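Long-range contacts in sulfide-quinone reductase (Aquifex aeolicus, PDB 3HYW), which catalyses the oxidation of hydrogen sulfide with a quinone as acceptor, using bound FAD and building polysulfide on active-site cysteines: residues Asp99-Ile103 with Ile328-Ile332; Gly264-Ala268 with Asn283-Ile289. All blocks are in the same frame, centred on the assembly; numbering follows the deposited sequence.

Contact 1: residues Asp99-Ile103 with Ile328-Ile332; sequences DYLVI and IVNDI
Tyr100 OH donates a short hydrogen bond to Asp331 OD2, 2.5 Å away. The oxygen receives it with its anti lone pair, the one turned away from the other carboxylate oxygen. OD2 lies at the ring edge, near the ring plane, and is also 3.2 Å from Tyr100 CE1. The carboxylate itself stands almost upright to the ring, with the two planes 80° apart. In Asp331, CG lies anti to the backbone N (chi1 -171°), and this puts OD2 at the phenol oxygen.

The ring is held by isoleucines as well. Ile328 CG2 sits over one face, 4.0 Å from the Tyr100 ring centroid, in a CH-pi contact. Ile332 CG1 approaches obliquely at the phenol end, 3.5 Å from Tyr100 CE2. These two residues are one helical turn apart, joined by the backbone bond from Ile332 N to Ile328 O.

Strand 100-103 lies between strands 4-8 and 289-291 in the parallel sheet of the Rossmann-type FAD domain. Helix 314-332 packs on that sheet and runs antiparallel to the strand: the directions of the short segments differ by 172°, and their axes come no closer than 10.9 Å. Gly314, where this helix starts, binds FAD; the contact is made at the other end.

A phenylalanine in place of Tyr100 would probably keep the packing with Ile328 but leave Asp331 OD2 without this donor.

Further along the strand, Val102 CG2 meets Ile328 CD1 at 3.7 Å. Helix 12-24 covers the neighbouring ground, with Thr17 against Val102 and Leu21 against Ile328.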
loop_
_atom_site.group_PDB
_atom_site.type_symbol
_atom_site.label_atom_id
_atom_site.label_comp_id
_atom_site.label_asym_id
_atom_site.label_seq_id
_atom_site.Cartn_x
_atom_site.Cartn_y
_atom_site.Cartn_z
ATOM N N ASP A 99 -14.225 35.174 -39.432
ATOM C CA ASP A 99 -15.484 34.453 -39.569
ATOM C C ASP A 99 -15.597 33.451 -38.421
ATOM O O ASP A 99 -16.679 33.236 -37.867
ATOM C CB ASP A 99 -15.539 33.748 -40.925
ATOM C CG ASP A 99 -15.544 34.728 -42.088
ATOM O OD1 ASP A 99 -16.316 35.702 -42.025
ATOM O OD2 ASP A 99 -14.777 34.534 -43.051
ATOM N N TYR A 100 -14.465 32.844 -38.074
ATOM C CA TYR A 100 -14.368 31.959 -36.911
ATOM C C TYR A 100 -13.109 32.296 -36.131
ATOM O O TYR A 100 -12.104 32.688 -36.720
ATOM C CB TYR A 100 -14.338 30.488 -37.339
ATOM C CG TYR A 100 -15.513 30.071 -38.190
ATOM C CD1 TYR A 100 -16.631 29.459 -37.625
ATOM C CD2 TYR A 100 -15.506 30.289 -39.568
ATOM C CE1 TYR A 100 -17.717 29.091 -38.416
ATOM C CE2 TYR A 100 -16.582 29.933 -40.360
ATOM C CZ TYR A 100 -17.680 29.332 -39.784
ATOM O OH TYR A 100 -18.739 28.972 -40.585
ATOM N N LEU A 101 -13.171 32.141 -34.810
ATOM C CA LEU A 101 -12.036 32.423 -33.935
ATOM C C LEU A 101 -11.704 31.218 -33.060
ATOM O O LEU A 101 -12.589 30.643 -32.429
ATOM C CB LEU A 101 -12.331 33.634 -33.037
ATOM C CG LEU A 101 -11.287 33.981 -31.968
ATOM C CD1 LEU A 101 -10.069 34.624 -32.609
ATOM C CD2 LEU A 101 -11.852 34.879 -30.887
ATOM N N VAL A 102 -10.426 30.853 -33.030
ATOM C CA VAL A 102 -9.936 29.807 -32.127
ATOM C C VAL A 102 -8.999 30.424 -31.085
ATOM O O VAL A 102 -7.946 30.975 -31.424
ATOM C CB VAL A 102 -9.187 28.678 -32.884
ATOM C CG1 VAL A 102 -8.703 27.608 -31.916
ATOM C CG2 VAL A 102 -10.069 28.067 -33.954
ATOM N N ILE A 103 -9.387 30.323 -29.820
ATOM C CA ILE A 103 -8.563 30.824 -28.723
ATOM C C ILE A 103 -7.736 29.684 -28.147
ATOM O O ILE A 103 -8.286 28.702 -27.632
ATOM C CB ILE A 103 -9.408 31.516 -27.622
ATOM C CG1 ILE A 103 -10.321 32.579 -28.251
ATOM C CG2 ILE A 103 -8.483 32.121 -26.542
ATOM C CD1 ILE A 103 -11.389 33.130 -27.332
ATOM N N ILE A 328 -15.766 23.629 -37.197
ATOM C CA ILE A 328 -15.662 24.841 -38.024
ATOM C C ILE A 328 -15.936 24.553 -39.502
ATOM O O ILE A 328 -16.718 25.257 -40.159
ATOM C CB ILE A 328 -14.272 25.522 -37.854
ATOM C CG1 ILE A 328 -14.174 26.179 -36.472
ATOM C CG2 ILE A 328 -14.038 26.573 -38.950
ATOM C CD1 ILE A 328 -12.770 26.653 -36.089
ATOM N N VAL A 329 -15.285 23.514 -40.012
ATOM C CA VAL A 329 -15.429 23.087 -41.395
ATOM C C VAL A 329 -16.885 22.701 -41.704
ATOM O O VAL A 329 -17.439 23.121 -42.723
ATOM C CB VAL A 329 -14.425 21.938 -41.708
ATOM C CG1 VAL A 329 -14.827 21.152 -42.938
ATOM C CG2 VAL A 329 -13.022 22.511 -41.863
ATOM N N ASN A 330 -17.503 21.937 -40.804
ATOM C CA ASN A 330 -18.894 21.524 -40.962
ATOM C C ASN A 330 -19.890 22.677 -40.890
ATOM O O ASN A 330 -20.934 22.638 -41.545
ATOM C CB ASN A 330 -19.261 20.443 -39.951
ATOM C CG ASN A 330 -18.705 19.091 -40.325
ATOM O OD1 ASN A 330 -18.028 18.947 -41.346
ATOM N ND2 ASN A 330 -18.983 18.087 -39.501
ATOM N N ASP A 331 -19.574 23.702 -40.100
ATOM C CA ASP A 331 -20.410 24.898 -40.083
ATOM C C ASP A 331 -20.357 25.603 -41.438
ATOM O O ASP A 331 -21.403 25.944 -42.003
ATOM C CB ASP A 331 -20.016 25.859 -38.963
ATOM C CG ASP A 331 -21.010 26.990 -38.808
ATOM O OD1 ASP A 331 -22.113 26.744 -38.272
ATOM O OD2 ASP A 331 -20.702 28.121 -39.241
ATOM N N ILE A 332 -19.140 25.794 -41.959
ATOM C CA ILE A 332 -18.919 26.403 -43.278
ATOM C C ILE A 332 -19.692 25.668 -44.379
ATOM O O ILE A 332 -20.303 26.296 -45.251
ATOM C CB ILE A 332 -17.402 26.444 -43.643
ATOM C CG1 ILE A 332 -16.647 27.388 -42.704
ATOM C CG2 ILE A 332 -17.190 26.845 -45.132
ATOM C CD1 ILE A 332 -15.134 27.344 -42.839
#

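Contact 2: residues Gly264-Ala268 with Asn283-Ile289; sequences GDKVA and NPTYKNI
Lys266 and Thr285 are joined through water. The water donates to Lys266 O at 2.6 Å and is hydrogen-bonded to Thr285 OG1 at 2.5 Å. It thus ties the backbone of one loop to a side chain of the other. Lys266 CB also rests against that hydroxyl in a van der Waals contact, 3.6 Å from Thr285 OG1.

The apolar contacts centre on Val267, which is buried. Its CG2 lies 3.7 Å from Tyr286 CD1, and the two side chains cross at about a right angle. With CG1 anti to the backbone N (chi1 178°), CG2 is the branch left facing the ring. The same methyl is 4.3 Å from Ile289 CD1, a looser touch. Thr285 also lays its CG2 over one face of the neighbouring Tyr286 ring. The hydroxyl of that tyrosine is hydrogen-bonded to Asp84, which fixes the far end of the ring.

The salt bridge lies within 264-268. The Lys266 chain bends twice, at chi2 and chi4, and leads its amine away from Thr285. NZ pairs with Asp265 OD1 at 3.0 Å, on the syn side and 19° out of the carboxylate plane.

Backbone bonds shape both loops. Gly264 O accepts from Val267 N and Ala268 N. Gly264 itself leaves the preceding helix with a positive phi of 93°, which suits a glycine. In the second loop Ile289 N bonds to Tyr286 O at 3.1 Å, and Asn283 N bonds to Ile289 O at 2.8 Å.

Residues Tyr286 to Ile289 form a type I beta turn that feeds strand 289-291. The two loops belong to the return of the chain, after strand 247-255 of the mixed sheet, to the edge of the Rossmann-type FAD sheet.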
loop_
_atom_site.group_PDB
_atom_site.type_symbol
_atom_site.label_atom_id
_atom_site.label_comp_id
_atom_site.label_asym_id
_atom_site.label_seq_id
_atom_site.Cartn_x
_atom_site.Cartn_y
_atom_site.Cartn_z
ATOM N N GLY A 264 -15.694 39.678 -22.604
ATOM C CA GLY A 264 -16.845 39.777 -21.705
ATOM C C GLY A 264 -17.191 38.458 -21.045
ATOM O O GLY A 264 -16.593 37.419 -21.362
ATOM N N ASP A 265 -18.181 38.497 -20.153
ATOM C CA ASP A 265 -18.478 37.365 -19.263
ATOM C C ASP A 265 -19.238 36.192 -19.898
ATOM O O ASP A 265 -19.475 35.187 -19.234
ATOM C CB ASP A 265 -19.163 37.840 -17.962
ATOM C CG ASP A 265 -20.491 38.546 -18.202
ATOM O OD1 ASP A 265 -21.139 38.327 -19.249
ATOM O OD2 ASP A 265 -20.908 39.322 -17.314
ATOM N N LYS A 266 -19.625 36.330 -21.168
ATOM C CA LYS A 266 -20.170 35.207 -21.947
ATOM C C LYS A 266 -19.049 34.363 -22.560
ATOM O O LYS A 266 -19.275 33.219 -22.964
ATOM C CB LYS A 266 -21.116 35.692 -23.059
ATOM C CG LYS A 266 -22.263 36.608 -22.605
ATOM C CD LYS A 266 -23.210 35.922 -21.622
ATOM C CE LYS A 266 -24.334 36.861 -21.201
ATOM N NZ LYS A 266 -23.850 38.025 -20.391
ATOM N N VAL A 267 -17.847 34.934 -22.626
ATOM C CA VAL A 267 -16.682 34.250 -23.199
ATOM C C VAL A 267 -15.643 33.916 -22.124
ATOM O O VAL A 267 -15.091 32.814 -22.106
ATOM C CB VAL A 267 -16.032 35.085 -24.334
ATOM C CG1 VAL A 267 -14.778 34.393 -24.890
ATOM C CG2 VAL A 267 -17.037 35.355 -25.457
ATOM N N ALA A 268 -15.380 34.875 -21.238
ATOM C CA ALA A 268 -14.428 34.679 -20.139
ATOM C C ALA A 268 -15.133 34.195 -18.879
ATOM O O ALA A 268 -16.005 34.886 -18.354
ATOM C CB ALA A 268 -13.668 35.977 -19.854
ATOM N N ASN A 283 -17.922 28.153 -27.801
ATOM C CA ASN A 283 -18.573 29.055 -26.855
ATOM C C ASN A 283 -20.091 28.972 -27.030
ATOM O O ASN A 283 -20.573 28.998 -28.159
ATOM C CB ASN A 283 -18.100 30.492 -27.058
ATOM C CG ASN A 283 -18.623 31.425 -25.990
ATOM O OD1 ASN A 283 -18.257 31.320 -24.814
ATOM N ND2 ASN A 283 -19.489 32.336 -26.386
ATOM N N PRO A 284 -20.843 28.841 -25.916
ATOM C CA PRO A 284 -22.303 28.742 -25.964
ATOM C C PRO A 284 -23.023 29.957 -26.549
ATOM O O PRO A 284 -24.103 29.803 -27.124
ATOM C CB PRO A 284 -22.688 28.570 -24.488
ATOM C CG PRO A 284 -21.469 27.993 -23.853
ATOM C CD PRO A 284 -20.342 28.703 -24.537
ATOM N N THR A 285 -22.446 31.149 -26.388
ATOM C CA THR A 285 -23.108 32.394 -26.797
ATOM C C THR A 285 -22.695 32.809 -28.210
ATOM O O THR A 285 -23.542 33.111 -29.053
ATOM C CB THR A 285 -22.827 33.548 -25.796
ATOM O OG1 THR A 285 -23.225 33.152 -24.480
ATOM C CG2 THR A 285 -23.587 34.813 -26.179
ATOM N N TYR A 286 -21.389 32.833 -28.455
ATOM C CA TYR A 286 -20.853 33.162 -29.770
ATOM C C TYR A 286 -20.387 31.873 -30.433
ATOM O O TYR A 286 -19.313 31.349 -30.133
ATOM C CB TYR A 286 -19.724 34.196 -29.662
ATOM C CG TYR A 286 -20.153 35.507 -29.025
ATOM C CD1 TYR A 286 -19.912 35.762 -27.675
ATOM C CD2 TYR A 286 -20.806 36.493 -29.776
ATOM C CE1 TYR A 286 -20.308 36.968 -27.079
ATOM C CE2 TYR A 286 -21.203 37.695 -29.196
ATOM C CZ TYR A 286 -20.951 37.924 -27.846
ATOM O OH TYR A 286 -21.341 39.115 -27.273
ATOM N N LYS A 287 -21.226 31.365 -31.329
ATOM C CA LYS A 287 -21.061 30.026 -31.894
ATOM C C LYS A 287 -19.867 29.903 -32.848
ATOM O O LYS A 287 -19.463 28.793 -33.198
ATOM C CB LYS A 287 -22.362 29.579 -32.575
ATOM C CG LYS A 287 -23.525 29.415 -31.592
ATOM C CD LYS A 287 -24.631 28.522 -32.162
ATOM C CE LYS A 287 -25.602 28.072 -31.071
ATOM N NZ LYS A 287 -24.912 27.403 -29.918
ATOM N N ASN A 288 -19.302 31.046 -33.241
ATOM C CA ASN A 288 -18.116 31.074 -34.099
ATOM C C ASN A 288 -16.805 31.232 -33.315
ATOM O O ASN A 288 -15.736 31.409 -33.908
ATOM C CB ASN A 288 -18.254 32.149 -35.193
ATOM C CG ASN A 288 -18.257 33.570 -34.642
ATOM O OD1 ASN A 288 -18.696 33.818 -33.526
ATOM N ND2 ASN A 288 -17.775 34.514 -35.444
ATOM N N ILE A 289 -16.898 31.164 -31.987
ATOM C CA ILE A 289 -15.717 31.170 -31.116
ATOM C C ILE A 289 -15.521 29.788 -30.498
ATOM O O ILE A 289 -16.456 29.200 -29.955
ATOM C CB ILE A 289 -15.800 32.249 -29.997
ATOM C CG1 ILE A 289 -15.862 33.661 -30.603
ATOM C CG2 ILE A 289 -14.608 32.127 -29.038
ATOM C CD1 ILE A 289 -16.015 34.783 -29.582
HETATM O O HOH W 1 -21.485 31.817 -23.230
#

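Contact 2 lies between the two segments of contact 1 in sequence, and the centres are 13 Å apart in space. They meet where 99-103 runs beside 288-289. Leu101 N probably hydrogen-bonds to Asn288 O at 2.8 Å, and Asn288 ND2 to Asp99 O at 3.0 Å. Ile103 CD1 packs on Ile289 CG2 at 3.8 Å. Contact 1 joins helix 314-332 to the sheet, and contact 2 lies in the loops that lead into its outermost strand, 289-291. Neither touches FAD. The Val102 side chain is about 9 Å from the bound cofactor and that of Val267 about 13 Å. Both side chains lie within about 10 Å of Thr105, an FAD-binding residue.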